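F-actin-capping protein subunit alpha (Dictyostelium discoideum, PDB 4AKR) caps the fast-growing barbed ends of actin filaments independently of calcium, blocking subunit exchange there without severing the filaments. Local coordinates at residues A[128-133]-A[167-172]. Sequence-based numbering, arbitrary orientation.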
# COMPACT_ATOMS: atom_id res chain seq x y z
N GLU A 128 -13.90 -23.07 9.80
CA GLU A 128 -14.82 -22.21 10.54
C GLU A 128 -14.59 -20.71 10.37
O GLU A 128 -15.56 -19.96 10.20
CB GLU A 128 -14.75 -22.56 12.03
CG GLU A 128 -15.58 -21.65 12.93
CD GLU A 128 -17.06 -21.97 12.91
OE1 GLU A 128 -17.45 -23.05 13.42
OE2 GLU A 128 -17.85 -21.16 12.38
N TYR A 129 -13.34 -20.26 10.38
CA TYR A 129 -13.09 -18.83 10.28
C TYR A 129 -12.50 -18.28 8.99
O TYR A 129 -12.42 -17.07 8.80
CB TYR A 129 -12.23 -18.38 11.46
CG TYR A 129 -12.88 -18.66 12.79
CD1 TYR A 129 -12.71 -19.88 13.43
CD2 TYR A 129 -13.70 -17.71 13.39
CE1 TYR A 129 -13.35 -20.16 14.63
CE2 TYR A 129 -14.35 -17.98 14.60
CZ TYR A 129 -14.16 -19.21 15.21
OH TYR A 129 -14.78 -19.48 16.41
N TYR A 130 -12.07 -19.17 8.10
CA TYR A 130 -11.48 -18.72 6.85
C TYR A 130 -12.13 -19.41 5.65
O TYR A 130 -11.68 -20.46 5.22
CB TYR A 130 -9.97 -18.97 6.86
CG TYR A 130 -9.23 -18.32 8.01
CD1 TYR A 130 -8.74 -17.02 7.88
CD2 TYR A 130 -9.02 -18.99 9.22
CE1 TYR A 130 -8.06 -16.40 8.92
CE2 TYR A 130 -8.33 -18.38 10.27
CZ TYR A 130 -7.86 -17.08 10.11
OH TYR A 130 -7.18 -16.44 11.12
N PRO A 131 -13.20 -18.81 5.11
CA PRO A 131 -13.92 -19.36 3.95
C PRO A 131 -13.06 -19.94 2.83
O PRO A 131 -13.30 -21.07 2.40
CB PRO A 131 -14.80 -18.18 3.50
CG PRO A 131 -14.18 -16.95 4.18
CD PRO A 131 -13.74 -17.50 5.50
N ASN A 132 -12.07 -19.20 2.33
CA ASN A 132 -11.20 -19.74 1.28
C ASN A 132 -9.84 -20.16 1.80
O ASN A 132 -8.88 -20.29 1.02
CB ASN A 132 -10.96 -18.71 0.16
CG ASN A 132 -12.23 -18.30 -0.53
OD1 ASN A 132 -13.11 -19.13 -0.78
ND2 ASN A 132 -12.33 -17.02 -0.86
N GLY A 133 -9.74 -20.38 3.10
CA GLY A 133 -8.46 -20.74 3.68
C GLY A 133 -7.99 -22.16 3.43
O GLY A 133 -8.77 -23.09 3.35
N TRP A 167 -4.62 -13.04 3.98
CA TRP A 167 -4.50 -13.15 5.43
C TRP A 167 -3.57 -14.34 5.64
O TRP A 167 -3.82 -15.43 5.13
CB TRP A 167 -5.87 -13.42 6.08
CG TRP A 167 -5.79 -13.61 7.59
CD1 TRP A 167 -5.13 -14.60 8.27
CD2 TRP A 167 -6.40 -12.77 8.59
NE1 TRP A 167 -5.30 -14.43 9.62
CE2 TRP A 167 -6.07 -13.31 9.84
CE3 TRP A 167 -7.19 -11.61 8.54
CZ2 TRP A 167 -6.50 -12.74 11.04
CZ3 TRP A 167 -7.61 -11.05 9.73
CH2 TRP A 167 -7.27 -11.61 10.97
N ARG A 168 -2.50 -14.10 6.38
CA ARG A 168 -1.53 -15.15 6.67
C ARG A 168 -1.34 -15.28 8.18
O ARG A 168 -1.12 -14.29 8.87
CB ARG A 168 -0.17 -14.82 6.04
CG ARG A 168 -0.08 -15.05 4.55
CD ARG A 168 1.24 -14.52 4.01
NE ARG A 168 1.22 -13.06 3.96
CZ ARG A 168 2.29 -12.30 3.73
NH1 ARG A 168 3.47 -12.87 3.53
NH2 ARG A 168 2.17 -10.98 3.70
N SER A 169 -1.45 -16.51 8.67
CA SER A 169 -1.26 -16.81 10.08
C SER A 169 -0.26 -17.95 10.19
O SER A 169 -0.41 -18.97 9.51
CB SER A 169 -2.57 -17.23 10.76
OG SER A 169 -3.45 -16.15 10.95
N VAL A 170 0.76 -17.78 11.02
CA VAL A 170 1.75 -18.82 11.24
C VAL A 170 1.94 -18.93 12.75
O VAL A 170 2.52 -18.04 13.38
CB VAL A 170 3.11 -18.50 10.57
CG1 VAL A 170 4.14 -19.54 10.98
CG2 VAL A 170 2.96 -18.50 9.05
N TRP A 171 1.42 -20.02 13.32
CA TRP A 171 1.52 -20.27 14.75
C TRP A 171 2.46 -21.42 15.01
O TRP A 171 2.28 -22.53 14.48
CB TRP A 171 0.16 -20.62 15.36
CG TRP A 171 -0.76 -19.45 15.52
CD1 TRP A 171 -1.63 -18.95 14.59
CD2 TRP A 171 -0.85 -18.58 16.66
NE1 TRP A 171 -2.25 -17.82 15.08
CE2 TRP A 171 -1.79 -17.58 16.35
CE3 TRP A 171 -0.22 -18.56 17.92
CZ2 TRP A 171 -2.11 -16.55 17.24
CZ3 TRP A 171 -0.54 -17.54 18.80
CH2 TRP A 171 -1.49 -16.55 18.46
N THR A 172 3.47 -21.17 15.83
CA THR A 172 4.46 -22.18 16.16
C THR A 172 4.24 -22.60 17.60
O THR A 172 4.39 -21.80 18.51
CB THR A 172 5.86 -21.61 16.00
OG1 THR A 172 6.01 -21.14 14.66
CG2 THR A 172 6.90 -22.65 16.32
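Y130 sets the edge of its phenol ring over the pyrrole part of the W167 indole. The centroids of the Y130 ring and the five-membered ring of W167 are 4.9 Å apart and the planes meet at 60°, a tilted edge-to-face stack rather than a perpendicular one. CE1 of Y130 makes the approach, 3.5 Å from CD1 of W167 and 3.4 Å above the indole plane, displaced toward the rim. With its CG anti to the backbone N (chi1 178°), W167 swings the indole off the strand so that one face is offered to the tyrosine.

Beyond CE1, the phenol oxygen also reaches the indole nitrogen: Y130 OH and W167 NE1 are 3.1 Å apart, but the angle is too poor for a hydrogen bond. The N-H is spent within the strand instead, where W167 NE1 donates to S169 OG over 2.9 Å at 148°, with the acceptor close to the indole plane. This bond should restrict rotation of the indole. Y130 OH is hydrogen-bonded to E232 OE1 and to a basic side chain of the partner protein chain, while E232 OE2 bonds S169 OG and W171 NE1. One carboxylate of helix 217-248 thus ties both segments together.

Y130 is the first residue to leave helical geometry after helix 112-129 and opens a type I turn closed by G133 N to Y130 O at 2.9 Å. The turn leads into strand 134-142, the first strand of this chain's five-stranded antiparallel sheet, whose middle strand, 163-175, carries W167. The contact therefore packs a helix-to-strand turn against the central sheet of the capping-protein alpha-subunit fold, beside the long helix 217-248 and the partner chain.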